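Local coordinates for tetratricopeptide TPR_2 repeat protein (Thermobaculum terrenum, PDB 5DJS), which joins tetratricopeptide repeats to a GT-B-type glycosyltransferase family 41 region and is modelled with uridine-5'-diphosphate, at residues Pro331-Phe336 / Leu355-Ala360; Asp348-Ile353 / Val412-Leu417; Arg361-Ala366 / Arg391-Ser396. The protein carries 1 engineered substitution. All blocks are in the same frame, centred on the assembly; numbering follows the deposited sequence.

Interaction 1: Pro331-Phe336 / Leu355-Ala360; sequences PVFGCF and LALPRA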
ATOM      1  N   PRO A 331     -27.625  10.527   7.344  1.00 51.98           N
ATOM      2  CA  PRO A 331     -26.868   9.711   6.381  1.00 51.27           C
ATOM      3  C   PRO A 331     -25.889   8.772   7.068  1.00 51.50           C
ATOM      4  O   PRO A 331     -25.410   9.081   8.158  1.00 54.13           O
ATOM      5  CB  PRO A 331     -26.082  10.761   5.591  1.00 49.07           C
ATOM      6  CG  PRO A 331     -25.894  11.881   6.559  1.00 47.51           C
ATOM      7  CD  PRO A 331     -27.152  11.922   7.375  1.00 46.66           C
ATOM      8  N   VAL A 332     -25.595   7.643   6.433  1.00 51.54           N
ATOM      9  CA  VAL A 332     -24.514   6.760   6.871  1.00 51.19           C
ATOM     10  C   VAL A 332     -23.253   7.160   6.119  1.00 47.57           C
ATOM     11  O   VAL A 332     -23.170   6.962   4.908  1.00 48.46           O
ATOM     12  CB  VAL A 332     -24.824   5.268   6.595  1.00 54.17           C
ATOM     13  CG1 VAL A 332     -23.669   4.371   7.038  1.00 53.38           C
ATOM     14  CG2 VAL A 332     -26.109   4.847   7.300  1.00 55.33           C
ATOM     15  N   PHE A 333     -22.292   7.736   6.838  1.00 47.09           N
ATOM     16  CA  PHE A 333     -20.936   7.966   6.318  1.00 45.27           C
ATOM     17  C   PHE A 333     -20.091   6.694   6.429  1.00 45.77           C
ATOM     18  O   PHE A 333     -20.302   5.882   7.328  1.00 46.23           O
ATOM     19  CB  PHE A 333     -20.253   9.104   7.067  1.00 43.19           C
ATOM     20  CG  PHE A 333     -20.783  10.456   6.714  1.00 42.50           C
ATOM     21  CD1 PHE A 333     -20.480  11.027   5.484  1.00 42.26           C
ATOM     22  CD2 PHE A 333     -21.572  11.165   7.608  1.00 41.63           C
ATOM     23  CE1 PHE A 333     -20.954  12.283   5.147  1.00 41.78           C
ATOM     24  CE2 PHE A 333     -22.047  12.422   7.284  1.00 42.37           C
ATOM     25  CZ  PHE A 333     -21.738  12.983   6.051  1.00 43.38           C
ATOM     26  N   GLY A 334     -19.134   6.535   5.517  1.00 46.88           N
ATOM     27  CA  GLY A 334     -18.297   5.328   5.449  1.00 47.59           C
ATOM     28  C   GLY A 334     -16.829   5.613   5.155  1.00 47.82           C
ATOM     29  O   GLY A 334     -16.506   6.552   4.417  1.00 44.71           O
ATOM     30  N   CYS A 335     -15.940   4.815   5.759  1.00 48.41           N
ATOM     31  CA  CYS A 335     -14.496   4.873   5.472  1.00 47.13           C
ATOM     32  C   CYS A 335     -13.864   3.510   5.689  1.00 46.28           C
ATOM     33  O   CYS A 335     -13.637   3.106   6.824  1.00 45.87           O
ATOM     34  CB  CYS A 335     -13.786   5.911   6.339  1.00 44.87           C
ATOM     35  SG  CYS A 335     -12.005   5.927   6.056  1.00 46.43           S
ATOM     36  N   PHE A 336     -13.575   2.807   4.593  1.00 47.29           N
ATOM     37  CA  PHE A 336     -13.091   1.430   4.665  1.00 49.70           C
ATOM     38  C   PHE A 336     -11.563   1.324   4.510  1.00 50.83           C
ATOM     39  O   PHE A 336     -11.040   0.364   3.927  1.00 53.81           O
ATOM     40  CB  PHE A 336     -13.831   0.550   3.641  1.00 49.65           C
ATOM     41  CG  PHE A 336     -15.336   0.578   3.759  1.00 51.01           C
ATOM     42  CD1 PHE A 336     -15.995   0.990   4.931  1.00 53.02           C
ATOM     43  CD2 PHE A 336     -16.107   0.151   2.688  1.00 53.26           C
ATOM     44  CE1 PHE A 336     -17.381   1.006   5.001  1.00 53.52           C
ATOM     45  CE2 PHE A 336     -17.491   0.156   2.758  1.00 54.41           C
ATOM     46  CZ  PHE A 336     -18.128   0.579   3.916  1.00 55.08           C
ATOM     47  N   LEU A 355     -21.199  16.050  14.759  1.00 53.62           N
ATOM     48  CA  LEU A 355     -21.904  16.986  15.642  1.00 55.07           C
ATOM     49  C   LEU A 355     -22.932  17.770  14.838  1.00 60.50           C
ATOM     50  O   LEU A 355     -24.081  17.906  15.260  1.00 63.17           O
ATOM     51  CB  LEU A 355     -20.945  17.958  16.329  1.00 52.14           C
ATOM     52  CG  LEU A 355     -19.990  17.407  17.384  1.00 53.57           C
ATOM     53  CD1 LEU A 355     -19.168  18.554  17.973  1.00 53.66           C
ATOM     54  CD2 LEU A 355     -20.717  16.654  18.484  1.00 53.15           C
ATOM     55  N   ALA A 356     -22.503  18.267  13.677  1.00 65.74           N
ATOM     56  CA  ALA A 356     -23.349  19.080  12.788  1.00 66.17           C
ATOM     57  C   ALA A 356     -24.460  18.310  12.072  1.00 63.16           C
ATOM     58  O   ALA A 356     -25.395  18.930  11.566  1.00 65.13           O
ATOM     59  CB  ALA A 356     -22.480  19.810  11.768  1.00 68.02           C
ATOM     60  N   LEU A 357     -24.342  16.982  12.004  1.00 60.73           N
ATOM     61  CA  LEU A 357     -25.397  16.108  11.469  1.00 59.55           C
ATOM     62  C   LEU A 357     -25.715  15.064  12.536  1.00 60.68           C
ATOM     63  O   LEU A 357     -25.343  13.889  12.398  1.00 56.26           O
ATOM     64  CB  LEU A 357     -24.951  15.444  10.162  1.00 59.74           C
ATOM     65  CG  LEU A 357     -24.673  16.395   8.993  1.00 61.06           C
ATOM     66  CD1 LEU A 357     -23.969  15.658   7.866  1.00 61.84           C
ATOM     67  CD2 LEU A 357     -25.946  17.055   8.489  1.00 61.74           C
ATOM     68  N   PRO A 358     -26.424  15.487  13.608  1.00 62.12           N
ATOM     69  CA  PRO A 358     -26.497  14.722  14.869  1.00 61.07           C
ATOM     70  C   PRO A 358     -27.148  13.328  14.804  1.00 62.87           C
ATOM     71  O   PRO A 358     -27.054  12.574  15.781  1.00 61.88           O
ATOM     72  CB  PRO A 358     -27.287  15.654  15.796  1.00 59.42           C
ATOM     73  CG  PRO A 358     -28.115  16.479  14.874  1.00 60.91           C
ATOM     74  CD  PRO A 358     -27.273  16.694  13.656  1.00 59.88           C
ATOM     75  N   ARG A 359     -27.804  12.999  13.688  1.00 65.64           N
ATOM     76  CA  ARG A 359     -28.375  11.669  13.469  1.00 67.67           C
ATOM     77  C   ARG A 359     -27.474  10.755  12.616  1.00 65.49           C
ATOM     78  O   ARG A 359     -27.690   9.534  12.573  1.00 62.41           O
ATOM     79  CB  ARG A 359     -29.767  11.801  12.829  1.00 74.32           C
ATOM     80  CG  ARG A 359     -30.740  12.674  13.623  1.00 79.12           C
ATOM     81  CD  ARG A 359     -32.196  12.448  13.233  1.00 84.79           C
ATOM     82  NE  ARG A 359     -32.668  11.089  13.562  1.00 91.86           N
ATOM     83  CZ  ARG A 359     -33.037  10.133  12.693  1.00 94.82           C
ATOM     84  NH1 ARG A 359     -33.022  10.325  11.370  1.00 96.18           N
ATOM     85  NH2 ARG A 359     -33.442   8.950  13.160  1.00 94.68           N
ATOM     86  N   ALA A 360     -26.467  11.333  11.953  1.00 62.95           N
ATOM     87  CA  ALA A 360     -25.586  10.574  11.049  1.00 59.96           C
ATOM     88  C   ALA A 360     -24.736   9.544  11.794  1.00 56.41           C
ATOM     89  O   ALA A 360     -24.342   9.765  12.937  1.00 52.59           O
ATOM     90  CB  ALA A 360     -24.677  11.515  10.270  1.00 59.59           C
TER

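Interaction 2: Asp348-Ile353 / Val412-Leu417; sequences DLWAKI and VALDTL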
ATOM      1  N   ASP A 348     -10.652  14.418  14.302  1.00 51.65           N
ATOM      2  CA  ASP A 348     -11.128  15.767  14.633  1.00 53.48           C
ATOM      3  C   ASP A 348     -12.206  16.238  13.644  1.00 53.06           C
ATOM      4  O   ASP A 348     -13.242  16.767  14.057  1.00 55.66           O
ATOM      5  CB  ASP A 348      -9.965  16.784  14.660  1.00 56.35           C
ATOM      6  CG  ASP A 348      -9.004  16.598  15.863  1.00 57.96           C
ATOM      7  OD1 ASP A 348      -9.309  15.857  16.827  1.00 59.61           O
ATOM      8  OD2 ASP A 348      -7.923  17.219  15.843  1.00 56.92           O
ATOM      9  N   LEU A 349     -11.965  16.026  12.348  1.00 52.26           N
ATOM     10  CA  LEU A 349     -12.904  16.432  11.292  1.00 47.65           C
ATOM     11  C   LEU A 349     -14.172  15.592  11.272  1.00 45.81           C
ATOM     12  O   LEU A 349     -15.277  16.128  11.169  1.00 42.95           O
ATOM     13  CB  LEU A 349     -12.239  16.354   9.911  1.00 47.10           C
ATOM     14  CG  LEU A 349     -10.984  17.187   9.641  1.00 48.09           C
ATOM     15  CD1 LEU A 349     -10.727  17.266   8.136  1.00 47.97           C
ATOM     16  CD2 LEU A 349     -11.054  18.590  10.247  1.00 47.66           C
ATOM     17  N   TRP A 350     -14.009  14.274  11.353  1.00 45.21           N
ATOM     18  CA  TRP A 350     -15.157  13.358  11.363  1.00 46.21           C
ATOM     19  C   TRP A 350     -16.103  13.610  12.542  1.00 47.16           C
ATOM     20  O   TRP A 350     -17.319  13.442  12.411  1.00 43.80           O
ATOM     21  CB  TRP A 350     -14.708  11.890  11.359  1.00 44.85           C
ATOM     22  CG  TRP A 350     -14.029  11.442  10.088  1.00 44.16           C
ATOM     23  CD1 TRP A 350     -13.897  12.142   8.916  1.00 43.55           C
ATOM     24  CD2 TRP A 350     -13.416  10.175   9.864  1.00 44.79           C
ATOM     25  NE1 TRP A 350     -13.221  11.392   7.988  1.00 43.28           N
ATOM     26  CE2 TRP A 350     -12.917  10.175   8.539  1.00 44.06           C
ATOM     27  CE3 TRP A 350     -13.216   9.039  10.663  1.00 45.99           C
ATOM     28  CZ2 TRP A 350     -12.236   9.078   7.990  1.00 43.96           C
ATOM     29  CZ3 TRP A 350     -12.542   7.945  10.116  1.00 45.71           C
ATOM     30  CH2 TRP A 350     -12.059   7.977   8.792  1.00 45.14           C
ATOM     31  N   ALA A 351     -15.541  14.017  13.677  1.00 49.91           N
ATOM     32  CA  ALA A 351     -16.331  14.396  14.842  1.00 52.27           C
ATOM     33  C   ALA A 351     -17.162  15.646  14.559  1.00 55.18           C
ATOM     34  O   ALA A 351     -18.358  15.662  14.848  1.00 58.86           O
ATOM     35  CB  ALA A 351     -15.433  14.620  16.050  1.00 52.22           C
ATOM     36  N   LYS A 352     -16.532  16.674  13.988  1.00 54.94           N
ATOM     37  CA  LYS A 352     -17.221  17.935  13.660  1.00 55.79           C
ATOM     38  C   LYS A 352     -18.372  17.764  12.668  1.00 53.13           C
ATOM     39  O   LYS A 352     -19.412  18.410  12.807  1.00 54.72           O
ATOM     40  CB  LYS A 352     -16.231  18.983  13.141  1.00 59.52           C
ATOM     41  CG  LYS A 352     -15.341  19.545  14.237  1.00 64.16           C
ATOM     42  CD  LYS A 352     -14.348  20.557  13.702  1.00 71.86           C
ATOM     43  CE  LYS A 352     -13.393  21.001  14.799  1.00 77.89           C
ATOM     44  NZ  LYS A 352     -12.349  21.915  14.263  1.00 83.29           N
ATOM     45  N   ILE A 353     -18.175  16.894  11.682  1.00 49.87           N
ATOM     46  CA  ILE A 353     -19.240  16.456  10.771  1.00 47.10           C
ATOM     47  C   ILE A 353     -20.385  15.780  11.547  1.00 48.52           C
ATOM     48  O   ILE A 353     -21.552  16.080  11.305  1.00 48.09           O
ATOM     49  CB  ILE A 353     -18.689  15.488   9.687  1.00 47.11           C
ATOM     50  CG1 ILE A 353     -17.799  16.247   8.688  1.00 46.56           C
ATOM     51  CG2 ILE A 353     -19.811  14.771   8.941  1.00 48.27           C
ATOM     52  CD1 ILE A 353     -16.880  15.371   7.859  1.00 44.58           C
ATOM     53  N   VAL A 412     -22.346   8.293   1.664  1.00 49.54           N
ATOM     54  CA  VAL A 412     -21.160   9.095   1.355  1.00 47.31           C
ATOM     55  C   VAL A 412     -19.922   8.414   1.942  1.00 48.40           C
ATOM     56  O   VAL A 412     -19.955   7.955   3.089  1.00 50.85           O
ATOM     57  CB  VAL A 412     -21.274  10.500   1.984  1.00 44.91           C
ATOM     58  CG1 VAL A 412     -19.998  11.315   1.773  1.00 42.33           C
ATOM     59  CG2 VAL A 412     -22.494  11.235   1.440  1.00 45.06           C
ATOM     60  N   ALA A 413     -18.835   8.370   1.170  1.00 46.71           N
ATOM     61  CA  ALA A 413     -17.547   7.866   1.664  1.00 43.36           C
ATOM     62  C   ALA A 413     -16.627   9.014   2.046  1.00 41.03           C
ATOM     63  O   ALA A 413     -16.585  10.041   1.366  1.00 38.86           O
ATOM     64  CB  ALA A 413     -16.886   7.004   0.620  1.00 45.12           C
ATOM     65  N   LEU A 414     -15.899   8.840   3.144  1.00 41.93           N
ATOM     66  CA  LEU A 414     -14.943   9.844   3.625  1.00 41.93           C
ATOM     67  C   LEU A 414     -13.533   9.303   3.477  1.00 38.68           C
ATOM     68  O   LEU A 414     -13.259   8.173   3.880  1.00 36.02           O
ATOM     69  CB  LEU A 414     -15.219  10.184   5.090  1.00 43.01           C
ATOM     70  CG  LEU A 414     -16.604  10.753   5.397  1.00 44.16           C
ATOM     71  CD1 LEU A 414     -16.812  10.881   6.897  1.00 45.04           C
ATOM     72  CD2 LEU A 414     -16.807  12.096   4.720  1.00 45.34           C
ATOM     73  N   ASP A 415     -12.650  10.110   2.898  1.00 37.83           N
ATOM     74  CA  ASP A 415     -11.254   9.713   2.659  1.00 40.36           C
ATOM     75  C   ASP A 415     -10.367  10.215   3.784  1.00 38.51           C
ATOM     76  O   ASP A 415     -10.671  11.226   4.415  1.00 38.68           O
ATOM     77  CB  ASP A 415     -10.779  10.293   1.329  1.00 41.35           C
ATOM     78  CG  ASP A 415      -9.339   9.940   0.993  1.00 43.04           C
ATOM     79  OD1 ASP A 415      -8.962   8.763   1.173  1.00 44.41           O
ATOM     80  OD2 ASP A 415      -8.587  10.851   0.551  1.00 42.95           O
ATOM     81  N   THR A 416      -9.269   9.504   4.025  1.00 37.45           N
ATOM     82  CA  THR A 416      -8.346   9.838   5.112  1.00 36.83           C
ATOM     83  C   THR A 416      -7.323  10.915   4.741  1.00 38.50           C
ATOM     84  O   THR A 416      -7.072  11.195   3.565  1.00 38.67           O
ATOM     85  CB  THR A 416      -7.599   8.588   5.597  1.00 35.37           C
ATOM     86  OG1 THR A 416      -7.046   7.898   4.472  1.00 35.97           O
ATOM     87  CG2 THR A 416      -8.548   7.650   6.328  1.00 34.68           C
ATOM     88  N   LEU A 417      -6.766  11.526   5.777  1.00 40.23           N
ATOM     89  CA  LEU A 417      -5.641  12.442   5.664  1.00 42.53           C
ATOM     90  C   LEU A 417      -4.689  12.192   6.859  1.00 43.58           C
ATOM     91  O   LEU A 417      -5.125  11.655   7.882  1.00 39.45           O
ATOM     92  CB  LEU A 417      -6.127  13.895   5.657  1.00 43.27           C
ATOM     93  CG  LEU A 417      -7.066  14.327   6.798  1.00 45.19           C
ATOM     94  CD1 LEU A 417      -6.573  15.560   7.547  1.00 43.95           C
ATOM     95  CD2 LEU A 417      -8.468  14.564   6.267  1.00 48.07           C
TER

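Interaction 3: Arg361-Ala366 / Arg391-Ser396; sequences RLRLIA and RLELLS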
ATOM      1  N   ARG A 361     -24.458   8.433  11.122  1.00 52.74           N
ATOM      2  CA  ARG A 361     -23.653   7.348  11.663  1.00 51.27           C
ATOM      3  C   ARG A 361     -22.425   7.175  10.783  1.00 50.61           C
ATOM      4  O   ARG A 361     -22.507   7.420   9.585  1.00 49.32           O
ATOM      5  CB  ARG A 361     -24.466   6.054  11.678  1.00 53.19           C
ATOM      6  CG  ARG A 361     -25.710   6.117  12.553  1.00 53.97           C
ATOM      7  CD  ARG A 361     -26.618   4.911  12.350  1.00 54.98           C
ATOM      8  NE  ARG A 361     -25.982   3.645  12.713  1.00 58.24           N
ATOM      9  CZ  ARG A 361     -25.726   3.233  13.965  1.00 62.50           C
ATOM     10  NH1 ARG A 361     -26.033   3.981  15.025  1.00 62.03           N
ATOM     11  NH2 ARG A 361     -25.138   2.053  14.162  1.00 62.31           N
ATOM     12  N   LEU A 362     -21.296   6.771  11.380  1.00 51.34           N
ATOM     13  CA  LEU A 362     -20.041   6.504  10.653  1.00 48.56           C
ATOM     14  C   LEU A 362     -19.696   5.024  10.696  1.00 51.34           C
ATOM     15  O   LEU A 362     -19.717   4.405  11.761  1.00 53.77           O
ATOM     16  CB  LEU A 362     -18.893   7.310  11.246  1.00 47.71           C
ATOM     17  CG  LEU A 362     -17.508   7.148  10.614  1.00 48.03           C
ATOM     18  CD1 LEU A 362     -17.487   7.523   9.135  1.00 49.46           C
ATOM     19  CD2 LEU A 362     -16.510   7.999  11.376  1.00 47.59           C
ATOM     20  N   ARG A 363     -19.357   4.473   9.533  1.00 55.18           N
ATOM     21  CA  ARG A 363     -19.132   3.042   9.346  1.00 56.72           C
ATOM     22  C   ARG A 363     -17.686   2.777   8.920  1.00 52.33           C
ATOM     23  O   ARG A 363     -17.309   3.086   7.790  1.00 51.97           O
ATOM     24  CB  ARG A 363     -20.084   2.542   8.263  1.00 61.71           C
ATOM     25  CG  ARG A 363     -20.057   1.040   8.003  1.00 66.54           C
ATOM     26  CD  ARG A 363     -21.160   0.306   8.744  1.00 74.49           C
ATOM     27  NE  ARG A 363     -21.771  -0.723   7.901  1.00 85.29           N
ATOM     28  CZ  ARG A 363     -22.897  -0.592   7.190  1.00 88.47           C
ATOM     29  NH1 ARG A 363     -23.608   0.541   7.196  1.00 89.82           N
ATOM     30  NH2 ARG A 363     -23.322  -1.620   6.458  1.00 89.59           N
ATOM     31  N   LEU A 364     -16.884   2.211   9.820  1.00 49.70           N
ATOM     32  CA  LEU A 364     -15.501   1.837   9.508  1.00 48.27           C
ATOM     33  C   LEU A 364     -15.388   0.331   9.351  1.00 48.16           C
ATOM     34  O   LEU A 364     -16.001  -0.428  10.109  1.00 48.33           O
ATOM     35  CB  LEU A 364     -14.539   2.312  10.595  1.00 47.64           C
ATOM     36  CG  LEU A 364     -14.637   3.768  11.034  1.00 49.69           C
ATOM     37  CD1 LEU A 364     -13.578   4.064  12.086  1.00 51.28           C
ATOM     38  CD2 LEU A 364     -14.487   4.713   9.852  1.00 50.67           C
ATOM     39  N   ILE A 365     -14.622  -0.095   8.352  1.00 48.58           N
ATOM     40  CA  ILE A 365     -14.330  -1.513   8.135  1.00 51.52           C
ATOM     41  C   ILE A 365     -12.851  -1.645   7.820  1.00 55.20           C
ATOM     42  O   ILE A 365     -12.366  -1.089   6.827  1.00 61.50           O
ATOM     43  CB  ILE A 365     -15.135  -2.115   6.969  1.00 50.86           C
ATOM     44  CG1 ILE A 365     -16.644  -1.961   7.199  1.00 50.89           C
ATOM     45  CG2 ILE A 365     -14.797  -3.593   6.815  1.00 51.50           C
ATOM     46  CD1 ILE A 365     -17.482  -2.216   5.966  1.00 51.18           C
ATOM     47  N   ALA A 366     -12.144  -2.403   8.650  1.00 55.49           N
ATOM     48  CA  ALA A 366     -10.686  -2.527   8.555  1.00 54.44           C
ATOM     49  C   ALA A 366     -10.179  -3.693   9.406  1.00 56.82           C
ATOM     50  O   ALA A 366     -10.907  -4.248  10.239  1.00 61.23           O
ATOM     51  CB  ALA A 366     -10.012  -1.231   8.984  1.00 51.42           C
ATOM     52  N   ARG A 391     -22.887   5.824  17.865  1.00 61.44           N
ATOM     53  CA  ARG A 391     -23.103   6.306  16.480  1.00 61.68           C
ATOM     54  C   ARG A 391     -22.020   5.778  15.532  1.00 61.07           C
ATOM     55  O   ARG A 391     -22.200   5.782  14.318  1.00 60.20           O
ATOM     56  CB  ARG A 391     -23.152   7.852  16.363  1.00 61.78           C
ATOM     57  CG  ARG A 391     -23.837   8.620  17.502  1.00 61.12           C
ATOM     58  CD  ARG A 391     -24.840   9.686  17.064  1.00 61.25           C
ATOM     59  NE  ARG A 391     -24.542  10.380  15.802  1.00 58.76           N
ATOM     60  CZ  ARG A 391     -23.943  11.568  15.661  1.00 55.92           C
ATOM     61  NH1 ARG A 391     -23.501  12.270  16.698  1.00 52.46           N
ATOM     62  NH2 ARG A 391     -23.777  12.059  14.434  1.00 57.07           N
ATOM     63  N   LEU A 392     -20.894   5.354  16.103  1.00 63.17           N
ATOM     64  CA  LEU A 392     -19.766   4.777  15.374  1.00 61.10           C
ATOM     65  C   LEU A 392     -19.903   3.262  15.298  1.00 60.58           C
ATOM     66  O   LEU A 392     -19.870   2.599  16.332  1.00 63.84           O
ATOM     67  CB  LEU A 392     -18.490   5.133  16.137  1.00 60.09           C
ATOM     68  CG  LEU A 392     -17.141   4.884  15.493  1.00 59.65           C
ATOM     69  CD1 LEU A 392     -16.892   5.904  14.397  1.00 60.53           C
ATOM     70  CD2 LEU A 392     -16.042   4.968  16.543  1.00 59.29           C
ATOM     71  N   GLU A 393     -20.066   2.714  14.092  1.00 59.66           N
ATOM     72  CA  GLU A 393     -20.173   1.251  13.920  1.00 62.33           C
ATOM     73  C   GLU A 393     -18.954   0.610  13.194  1.00 61.12           C
ATOM     74  O   GLU A 393     -18.713   0.842  12.011  1.00 56.66           O
ATOM     75  CB  GLU A 393     -21.528   0.833  13.302  1.00 65.38           C
ATOM     76  CG  GLU A 393     -21.947   1.522  12.008  1.00 68.54           C
ATOM     77  CD  GLU A 393     -23.212   0.918  11.384  1.00 70.63           C
ATOM     78  OE1 GLU A 393     -24.199   1.661  11.189  1.00 66.73           O
ATOM     79  OE2 GLU A 393     -23.226  -0.298  11.077  1.00 69.43           O
ATOM     80  N   LEU A 394     -18.206  -0.204  13.945  1.00 60.32           N
ATOM     81  CA  LEU A 394     -16.941  -0.793  13.516  1.00 58.34           C
ATOM     82  C   LEU A 394     -17.152  -2.257  13.168  1.00 59.96           C
ATOM     83  O   LEU A 394     -17.801  -2.977  13.924  1.00 60.62           O
ATOM     84  CB  LEU A 394     -15.923  -0.721  14.650  1.00 55.26           C
ATOM     85  CG  LEU A 394     -15.575   0.611  15.329  1.00 57.45           C
ATOM     86  CD1 LEU A 394     -15.601   1.788  14.367  1.00 58.80           C
ATOM     87  CD2 LEU A 394     -16.465   0.898  16.527  1.00 58.57           C
ATOM     88  N   LEU A 395     -16.586  -2.696  12.049  1.00 61.37           N
ATOM     89  CA  LEU A 395     -16.785  -4.058  11.546  1.00 65.85           C
ATOM     90  C   LEU A 395     -15.466  -4.766  11.238  1.00 65.88           C
ATOM     91  O   LEU A 395     -14.503  -4.152  10.765  1.00 61.21           O
ATOM     92  CB  LEU A 395     -17.675  -4.031  10.292  1.00 69.89           C
ATOM     93  CG  LEU A 395     -19.142  -4.443  10.478  1.00 72.14           C
ATOM     94  CD1 LEU A 395     -20.022  -3.861   9.380  1.00 69.75           C
ATOM     95  CD2 LEU A 395     -19.276  -5.965  10.536  1.00 75.49           C
ATOM     96  N   SER A 396     -15.444  -6.072  11.499  1.00 67.96           N
ATOM     97  CA  SER A 396     -14.299  -6.916  11.176  1.00 70.30           C
ATOM     98  C   SER A 396     -14.178  -7.041   9.652  1.00 72.38           C
ATOM     99  O   SER A 396     -15.180  -6.926   8.948  1.00 76.45           O
ATOM    100  CB  SER A 396     -14.473  -8.301  11.814  1.00 70.93           C
ATOM    101  OG  SER A 396     -14.958  -8.188  13.141  1.00 73.25           O
TER

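Interaction 1: Pro331-Phe336 / Leu355-Ala360
Phe333, Leu357, Ala360 and Pro331 form a small apolar cluster where strand 332-335 begins and the chain leaving helix 344-356 turns back toward the sheet. Among the side chains, the Phe333 ring receives its neighbours at the rim. Leu357 CD1 lies in the plane of the ring, 3.8 Å from Phe333 CE2, and the two side chains cross at about a right angle. The methyl of Ala360 is also near that plane, with its CB 4.1 Å from Phe333 CE2. A chi1 of -73° sets the ring opposite the Phe333 carbonyl carbon, and its CE2-CZ edge then faces Leu357. Pro331, which follows a cis peptide bond, lays its ring on the same methyl, Pro331 CD standing 3.8 Å from Ala360 CB; Leu357 CD1 is a looser neighbour of Pro331 CG at 4.4 Å.

Between the backbones, Ala360 CA lies 3.3 Å from Pro331 O with poor direction, a weak CA-H...O contact at most. Within 355-360 the turn is closed by a hydrogen bond from Ala360 N to Leu357 O of 2.8 Å. This type I beta turn, starting at the first residue to leave helical geometry, brings both Leu357 and Ala360 to the cluster.

Leu473 of helix 465-477 packs on Leu357, and Ile353 adds to the surroundings of Phe333. All four touching residues are buried. The arrangement belongs to a beta-alpha-beta unit, in which the helix-to-strand turn packs on the start of the first strand before entering the neighbouring parallel strand 361-365, as in the Rossmann-like domains of GT-B proteins.

Interaction 2: Asp348-Ile353 / Val412-Leu417
Trp350 reaches from helix 344-356 to Leu414 on strand 412-414, carrying most of the contact between the helix and this part of the sheet. Its CB leaves the helix at a slant to the strand, and chi1 of -67° turns CG away from the Trp350 carbonyl carbon, swinging the indole toward the strand. Beyond CG, the pyrrole side is the first to meet Leu414: Trp350 CD1 is 3.8 Å from Leu414 CD1. Next comes NE1, whose closest neighbour across the contact is Leu414 CB, 3.7 Å from Trp350 NE1. Leu414 CD1 sits over the face of the five-membered ring, 4.0 Å from its centroid and 23° off the normal, which makes this a CH-pi contact; Trp350 and Leu414 slide past each other in opposite directions. At the fusion bond, Trp350 CE2 is 4.1 Å from Leu414 CB. Farther out on the six-membered ring, Trp350 CZ2 approaches Thr416 CG2 at 4.3 Å, obliquely to the ring.

One helical residue earlier, Leu349 CD1 meets Leu417 CD2 at 4.0 Å, the two leucines crossing at about a right angle.

The polar groups find partners beyond the two segments. Tyr468 OH of helix 465-477 hydrogen-bonds with Trp350 NE1 and also with Asp415 O, joining the indole to the backbone just after the strand. Asp415 points away from the helix, and its carboxylate is engaged by Thr448, Ser420 and the backbone N of Gly421; the nearest atoms of the Asp415 side chain and the bound uridine-5'-diphosphate are about 6 Å apart. The contact is therefore apolar across its own span, with the Tyr468 hydroxyl bonding both the indole N-H and Asp415 O.

Interaction 3: Arg361-Ala366 / Arg391-Ser396
A single carboxylate, that of Glu393, stands between two arginines of the neighbouring strand, Arg361 and Arg363, which follow one another on alternate positions. Its chi1 of 52° puts CG between the backbone N and the carbonyl carbon, and the extended chain beyond carries the acid across to strand 361-365. Arg361 NE donates to Glu393 OE1 at 3.1 Å, meeting the oxygen on its anti side and 31° out of the carboxylate plane; a weak bond from Arg361 NH2 reaches the same oxygen. Arg363 pairs differently: Glu393 OE2 lies 3.5 Å from Arg363 NE but well out of the guanidinium plane, so only the charges attract.

Beneath this network the strands run parallel, joined by four backbone hydrogen bonds. Glu393 N to Leu362 O is 2.9 Å and nearly straight at the carbonyl, whereas Leu364 N to Glu393 O is longer at 3.2 Å.

On the other face the leucines lie side by side, Leu362 CD2 to Leu392 CD1 at 3.7 Å and Leu364 CD1 to Leu394 CD1 at 3.8 Å, toward helices 344-356 and 372-383. That face is purely leucine; the first goes from charged Arg363 and Glu393 to apolar Leu395 and Ile365, which touches the bound uridine-5'-diphosphate. Sharing between two arginines would probably favour the ionised form of Glu393.

All three contacts are built on one six-stranded parallel sheet of the GT-B-type region. Its order begins 392-395, 361-365, 332-335, 412-414; interaction 3 joins the edge strand to its neighbour, while interactions 1 and 2 pack helix 344-356 and the turn after it on the next two strands. The centres of interactions 1 and 2 are about 9 Å apart, those of interactions 1 and 3 about 10 Å, those of interactions 2 and 3 about 13 Å. Along the chain the segments of interactions 1 and 2 alternate, interaction 1 closes before interaction 3 opens, and interaction 2 encloses interaction 3. Trp350 also packs on Leu362 and Leu364, joining interactions 2 and 3. Phe336 and Ile365 reach the uridine-5'-diphosphate pocket.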